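Local coordinates for exocyst complex component EXO70 (Saccharomyces cerevisiae, PDB 2B1E), which serves as a subunit of the exocyst, the complex that tethers secretory vesicles to sites of exocytosis, and plays a role in assembling that complex, at residues K209-S214 and G262-N267; Q411-F416 and I453-S458. One frame throughout, in Å; residues are numbered along the deposited sequence.

Contact 1. Residues K209-S214 and G262-N267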
loop_
_atom_site.group_PDB
_atom_site.type_symbol
_atom_site.label_atom_id
_atom_site.label_comp_id
_atom_site.label_asym_id
_atom_site.label_seq_id
_atom_site.Cartn_x
_atom_site.Cartn_y
_atom_site.Cartn_z
ATOM N N LYS A 209 25.550 -26.061 5.225
ATOM C CA LYS A 209 24.544 -25.730 4.220
ATOM C C LYS A 209 24.003 -24.306 4.311
ATOM O O LYS A 209 24.096 -23.539 3.347
ATOM C CB LYS A 209 23.381 -26.727 4.274
ATOM C CG LYS A 209 23.712 -28.090 3.695
ATOM C CD LYS A 209 22.571 -29.084 3.899
ATOM C CE LYS A 209 21.335 -28.704 3.115
ATOM N NZ LYS A 209 20.219 -29.665 3.359
ATOM N N PRO A 210 23.425 -23.925 5.463
ATOM C CA PRO A 210 22.914 -22.554 5.527
ATOM C C PRO A 210 23.994 -21.498 5.311
ATOM O O PRO A 210 23.728 -20.446 4.739
ATOM C CB PRO A 210 22.262 -22.481 6.914
ATOM C CG PRO A 210 22.963 -23.531 7.696
ATOM C CD PRO A 210 23.135 -24.655 6.710
ATOM N N HIS A 211 25.214 -21.789 5.748
ATOM C CA HIS A 211 26.317 -20.849 5.580
ATOM C C HIS A 211 26.633 -20.656 4.092
ATOM O O HIS A 211 26.768 -19.528 3.619
ATOM C CB HIS A 211 27.550 -21.360 6.331
ATOM C CG HIS A 211 28.753 -20.475 6.199
ATOM N ND1 HIS A 211 28.738 -19.141 6.541
ATOM C CD2 HIS A 211 30.011 -20.742 5.777
ATOM C CE1 HIS A 211 29.936 -18.621 6.337
ATOM N NE2 HIS A 211 30.728 -19.573 5.873
ATOM N N VAL A 212 26.732 -21.763 3.363
ATOM C CA VAL A 212 27.020 -21.731 1.934
ATOM C C VAL A 212 25.956 -20.916 1.213
ATOM O O VAL A 212 26.274 -19.988 0.472
ATOM C CB VAL A 212 27.057 -23.167 1.336
ATOM C CG1 VAL A 212 27.192 -23.111 -0.172
ATOM C CG2 VAL A 212 28.228 -23.946 1.921
ATOM N N LEU A 213 24.694 -21.260 1.443
ATOM C CA LEU A 213 23.586 -20.552 0.811
ATOM C C LEU A 213 23.620 -19.064 1.160
ATOM O O LEU A 213 23.350 -18.218 0.312
ATOM C CB LEU A 213 22.248 -21.167 1.239
ATOM C CG LEU A 213 20.998 -20.558 0.594
ATOM C CD1 LEU A 213 21.039 -20.768 -0.923
ATOM C CD2 LEU A 213 19.750 -21.201 1.185
ATOM N N SER A 214 23.955 -18.742 2.407
ATOM C CA SER A 214 24.026 -17.347 2.832
ATOM C C SER A 214 25.072 -16.578 2.022
ATOM O O SER A 214 24.794 -15.512 1.475
ATOM C CB SER A 214 24.367 -17.257 4.323
ATOM O OG SER A 214 24.601 -15.911 4.715
ATOM N N GLY A 262 13.453 -18.691 7.454
ATOM C CA GLY A 262 14.065 -19.943 7.853
ATOM C C GLY A 262 15.376 -20.175 7.130
ATOM O O GLY A 262 15.750 -21.314 6.854
ATOM N N LYS A 263 16.075 -19.090 6.819
ATOM C CA LYS A 263 17.352 -19.183 6.129
ATOM C C LYS A 263 18.394 -18.286 6.780
ATOM O O LYS A 263 18.128 -17.124 7.084
ATOM C CB LYS A 263 17.187 -18.796 4.658
ATOM C CG LYS A 263 16.275 -19.722 3.871
ATOM C CD LYS A 263 16.846 -21.133 3.809
ATOM C CE LYS A 263 15.905 -22.077 3.080
ATOM N NZ LYS A 263 14.583 -22.200 3.758
ATOM N N GLU A 264 19.578 -18.838 7.003
ATOM C CA GLU A 264 20.672 -18.089 7.604
ATOM C C GLU A 264 21.057 -17.013 6.591
ATOM O O GLU A 264 21.242 -17.314 5.412
ATOM C CB GLU A 264 21.855 -19.024 7.852
ATOM C CG GLU A 264 22.966 -18.441 8.702
ATOM C CD GLU A 264 24.142 -19.392 8.848
ATOM O OE1 GLU A 264 24.935 -19.522 7.889
ATOM O OE2 GLU A 264 24.268 -20.019 9.920
ATOM N N LEU A 265 21.157 -15.765 7.038
ATOM C CA LEU A 265 21.522 -14.673 6.139
ATOM C C LEU A 265 22.199 -13.537 6.888
ATOM O O LEU A 265 21.635 -12.972 7.826
ATOM C CB LEU A 265 20.283 -14.136 5.414
ATOM C CG LEU A 265 20.541 -13.105 4.309
ATOM C CD1 LEU A 265 21.300 -13.760 3.158
ATOM C CD2 LEU A 265 19.221 -12.538 3.815
ATOM N N GLN A 266 23.409 -13.201 6.458
ATOM C CA GLN A 266 24.178 -12.133 7.082
ATOM C C GLN A 266 23.683 -10.740 6.700
ATOM O O GLN A 266 23.987 -9.761 7.382
ATOM C CB GLN A 266 25.654 -12.273 6.701
ATOM C CG GLN A 266 25.902 -12.391 5.205
ATOM C CD GLN A 266 27.379 -12.429 4.860
ATOM O OE1 GLN A 266 27.755 -12.610 3.703
ATOM N NE2 GLN A 266 28.225 -12.254 5.867
ATOM N N ASN A 267 22.919 -10.659 5.615
ATOM C CA ASN A 267 22.395 -9.386 5.124
ATOM C C ASN A 267 20.963 -9.066 5.538
ATOM O O ASN A 267 20.468 -7.980 5.242
ATOM C CB ASN A 267 22.453 -9.357 3.597
ATOM C CG ASN A 267 23.784 -8.896 3.074
ATOM O OD1 ASN A 267 24.001 -8.847 1.864
ATOM N ND2 ASN A 267 24.690 -8.546 3.979
HETATM O O HOH W 1 21.001 -19.740 4.238
#
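Glu264 reaches from the loop over the first turn of the helix that begins at Lys209. Its CB rests on Pro210 CB at 3.6 Å, an apolar touch at the start of the path. A first torsion of -169° sets CG opposite the backbone N, and the extended chain then runs past the proline: CD lies 4.1 Å from both Pro210 CB and His211 N. At the tip, OE1 is pressed against the helix backbone, 3.0 Å from His211 CA. His211 N is also near OE1, but the N-H points poorly for a hydrogen bond and none is formed. The same oxygen sits at the edge of the imidazole, close to its plane, while the carboxylate plane is turned 72° from the ring. The amino-terminal end of the helix would probably favour the negative charge placed here.

The backbones are joined by water 1, which donates to Pro210 O at 2.9 Å and to Glu264 O at 2.7 Å. Pro210 O also accepts the helical bond from Ser214 N, giving that carbonyl two donors. One turn on from Pro210, Ser214 turns its OG to the loop and accepts a weak hydrogen bond from Gln266 N at 3.4 Å, bent to 148°. Toward the start of the loop, Leu213 CD2 meets the aliphatic part of Lys263 through CD at 3.9 Å; the same leucine packs on Glu194 and Lys195 of helix 180-201. The whole is a connection between helices 245-259 and 268-299 laid across the opening turn of helix 209-233, as expected of the rod of stacked helical bundles that Exo70 forms.

Contact 2. Residues Q411-F416 and I453-S458; sequences QRIGFF and ISYMVS
Phe415 and Tyr455 are the flat groups here. Met456 SD comes to the edge of the Phe415 ring, near its plane, and also lies 4.0 Å from Phe415 CB; the ring itself meets Tyr507. The Tyr455 ring slants against the other helix, with Gly414 N and Ile413 CG2 lying obliquely to it, and its CE2 is 4.2 Å from that methyl. Its first torsion, -92°, departs from a staggered value, and the phenol end leads off to hydrogen bonds with Glu384 and the backbone N of Asn401.

The backbones come nearest at Gln411 and Met456, whose CA atoms are 4.2 Å apart, and at Gly414 the helices can pack closely because there is no side chain. Its CA touches Tyr455 CB at 3.6 Å, and a beta carbon modelled on the glycine would fall 2.7 Å from that same Tyr455 CB, a clash. The segment axes pass 7.3 Å apart at 154°, so this is a close antiparallel helix pair with glycine at the interface, inside the helical bundle of the C-terminal part of Exo70.

Met456 lies alongside the neighbouring helix turn. Its CG approaches Gln411 O at 3.6 Å and is also close to Phe415 N, so it covers the helical bond between those two atoms. The last torsion, -58°, bends CE away from the extended line, while farther out the side chain also packs on Leu418 and Leu518. An alanine here would remove CG, SD and CE, and would probably leave a gap beside Phe415 CB and its ring edge.

Water 2 bridges the helices on the Gln411 side: it accepts from Gln411 NE2 and donates to Met456 O at 2.8 Å. The same NE2 also bonds to Thr504 OG1.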
loop_
_atom_site.group_PDB
_atom_site.type_symbol
_atom_site.label_atom_id
_atom_site.label_comp_id
_atom_site.label_asym_id
_atom_site.label_seq_id
_atom_site.Cartn_x
_atom_site.Cartn_y
_atom_site.Cartn_z
ATOM N N GLN A 411 -28.097 28.596 4.774
ATOM C CA GLN A 411 -28.740 28.139 3.549
ATOM C C GLN A 411 -27.736 28.027 2.407
ATOM O O GLN A 411 -27.656 26.989 1.753
ATOM C CB GLN A 411 -29.891 29.078 3.154
ATOM C CG GLN A 411 -30.604 28.645 1.864
ATOM C CD GLN A 411 -31.884 29.424 1.622
ATOM O OE1 GLN A 411 -31.883 30.656 1.610
ATOM N NE2 GLN A 411 -32.981 28.709 1.429
ATOM N N ARG A 412 -26.963 29.090 2.182
ATOM C CA ARG A 412 -25.960 29.104 1.114
ATOM C C ARG A 412 -24.799 28.144 1.367
ATOM O O ARG A 412 -24.351 27.453 0.447
ATOM C CB ARG A 412 -25.399 30.519 0.911
ATOM C CG ARG A 412 -24.299 30.553 -0.145
ATOM C CD ARG A 412 -23.676 31.924 -0.388
ATOM N NE ARG A 412 -22.634 31.803 -1.410
ATOM C CZ ARG A 412 -21.889 32.804 -1.867
ATOM N NH1 ARG A 412 -22.053 34.037 -1.398
ATOM N NH2 ARG A 412 -20.975 32.571 -2.798
ATOM N N ILE A 413 -24.293 28.124 2.600
ATOM C CA ILE A 413 -23.197 27.231 2.940
ATOM C C ILE A 413 -23.686 25.789 2.795
ATOM O O ILE A 413 -22.968 24.927 2.272
ATOM C CB ILE A 413 -22.689 27.492 4.381
ATOM C CG1 ILE A 413 -22.004 28.862 4.441
ATOM C CG2 ILE A 413 -21.738 26.372 4.810
ATOM C CD1 ILE A 413 -21.782 29.411 5.877
ATOM N N GLY A 414 -24.915 25.531 3.229
ATOM C CA GLY A 414 -25.457 24.187 3.097
ATOM C C GLY A 414 -25.492 23.749 1.640
ATOM O O GLY A 414 -25.120 22.623 1.297
ATOM N N PHE A 415 -25.941 24.654 0.777
ATOM C CA PHE A 415 -26.031 24.388 -0.659
ATOM C C PHE A 415 -24.635 24.137 -1.235
ATOM O O PHE A 415 -24.409 23.168 -1.969
ATOM C CB PHE A 415 -26.686 25.588 -1.355
ATOM C CG PHE A 415 -26.749 25.462 -2.857
ATOM C CD1 PHE A 415 -27.656 24.591 -3.459
ATOM C CD2 PHE A 415 -25.894 26.206 -3.666
ATOM C CE1 PHE A 415 -27.712 24.460 -4.854
ATOM C CE2 PHE A 415 -25.942 26.086 -5.067
ATOM C CZ PHE A 415 -26.854 25.208 -5.659
ATOM N N PHE A 416 -23.699 25.024 -0.912
ATOM C CA PHE A 416 -22.320 24.902 -1.379
ATOM C C PHE A 416 -21.725 23.531 -1.025
ATOM O O PHE A 416 -21.184 22.841 -1.895
ATOM C CB PHE A 416 -21.489 26.053 -0.783
ATOM C CG PHE A 416 -20.008 25.969 -1.049
ATOM C CD1 PHE A 416 -19.512 25.840 -2.352
ATOM C CD2 PHE A 416 -19.107 26.061 0.004
ATOM C CE1 PHE A 416 -18.138 25.804 -2.595
ATOM C CE2 PHE A 416 -17.722 26.029 -0.220
ATOM C CZ PHE A 416 -17.234 25.901 -1.523
ATOM N N ILE A 453 -28.177 19.208 4.555
ATOM C CA ILE A 453 -29.553 19.333 4.091
ATOM C C ILE A 453 -30.169 20.147 5.226
ATOM O O ILE A 453 -30.922 21.092 5.007
ATOM C CB ILE A 453 -30.270 17.963 4.020
ATOM C CG1 ILE A 453 -29.809 17.193 2.776
ATOM C CG2 ILE A 453 -31.787 18.164 4.026
ATOM C CD1 ILE A 453 -30.076 15.674 2.850
ATOM N N SER A 454 -29.811 19.775 6.453
ATOM C CA SER A 454 -30.312 20.466 7.634
ATOM C C SER A 454 -29.914 21.953 7.610
ATOM O O SER A 454 -30.699 22.814 8.007
ATOM C CB SER A 454 -29.796 19.778 8.906
ATOM O OG SER A 454 -30.625 20.110 10.008
ATOM N N TYR A 455 -28.701 22.257 7.150
ATOM C CA TYR A 455 -28.274 23.658 7.041
ATOM C C TYR A 455 -29.268 24.413 6.141
ATOM O O TYR A 455 -29.677 25.527 6.457
ATOM C CB TYR A 455 -26.873 23.768 6.415
ATOM C CG TYR A 455 -25.719 23.797 7.401
ATOM C CD1 TYR A 455 -25.581 22.808 8.367
ATOM C CD2 TYR A 455 -24.740 24.792 7.336
ATOM C CE1 TYR A 455 -24.514 22.796 9.239
ATOM C CE2 TYR A 455 -23.648 24.787 8.215
ATOM C CZ TYR A 455 -23.550 23.783 9.165
ATOM O OH TYR A 455 -22.503 23.757 10.066
ATOM N N MET A 456 -29.657 23.799 5.026
ATOM C CA MET A 456 -30.588 24.437 4.086
ATOM C C MET A 456 -32.018 24.564 4.605
ATOM O O MET A 456 -32.748 25.463 4.202
ATOM C CB MET A 456 -30.618 23.680 2.739
ATOM C CG MET A 456 -29.334 23.791 1.905
ATOM S SD MET A 456 -29.512 23.225 0.173
ATOM C CE MET A 456 -30.031 21.573 0.434
ATOM N N VAL A 457 -32.422 23.660 5.487
ATOM C CA VAL A 457 -33.774 23.687 6.047
ATOM C C VAL A 457 -33.867 24.580 7.290
ATOM O O VAL A 457 -34.957 25.033 7.657
ATOM C CB VAL A 457 -34.232 22.241 6.417
ATOM C CG1 VAL A 457 -35.572 22.260 7.132
ATOM C CG2 VAL A 457 -34.341 21.395 5.159
ATOM N N SER A 458 -32.719 24.856 7.911
ATOM C CA SER A 458 -32.674 25.641 9.141
ATOM C C SER A 458 -33.388 26.983 9.151
ATOM O O SER A 458 -34.085 27.303 10.113
ATOM C CB SER A 458 -31.229 25.858 9.589
ATOM O OG SER A 458 -31.220 26.500 10.858
HETATM O O HOH W 2 -33.776 25.978 1.642
#

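In the fold
Contacts 1 and 2 follow one another along the chain, and their centres stand 66 Å apart on opposite sides of the chain's centre, about 29 Å and 38 Å from it respectively. Their nearest atoms are still about 51 Å apart, so neither can influence the other by direct touch. Such a separation fits a long rod, in agreement with the 43 Å radius of gyration. The two differ in kind: contact 1 joins a loop to a helix start and is partly buried, whereas contact 2 is a buried pairing of two helices. Exo70 is a tethering subunit, and both contacts are best read as packing within its all-helical frame.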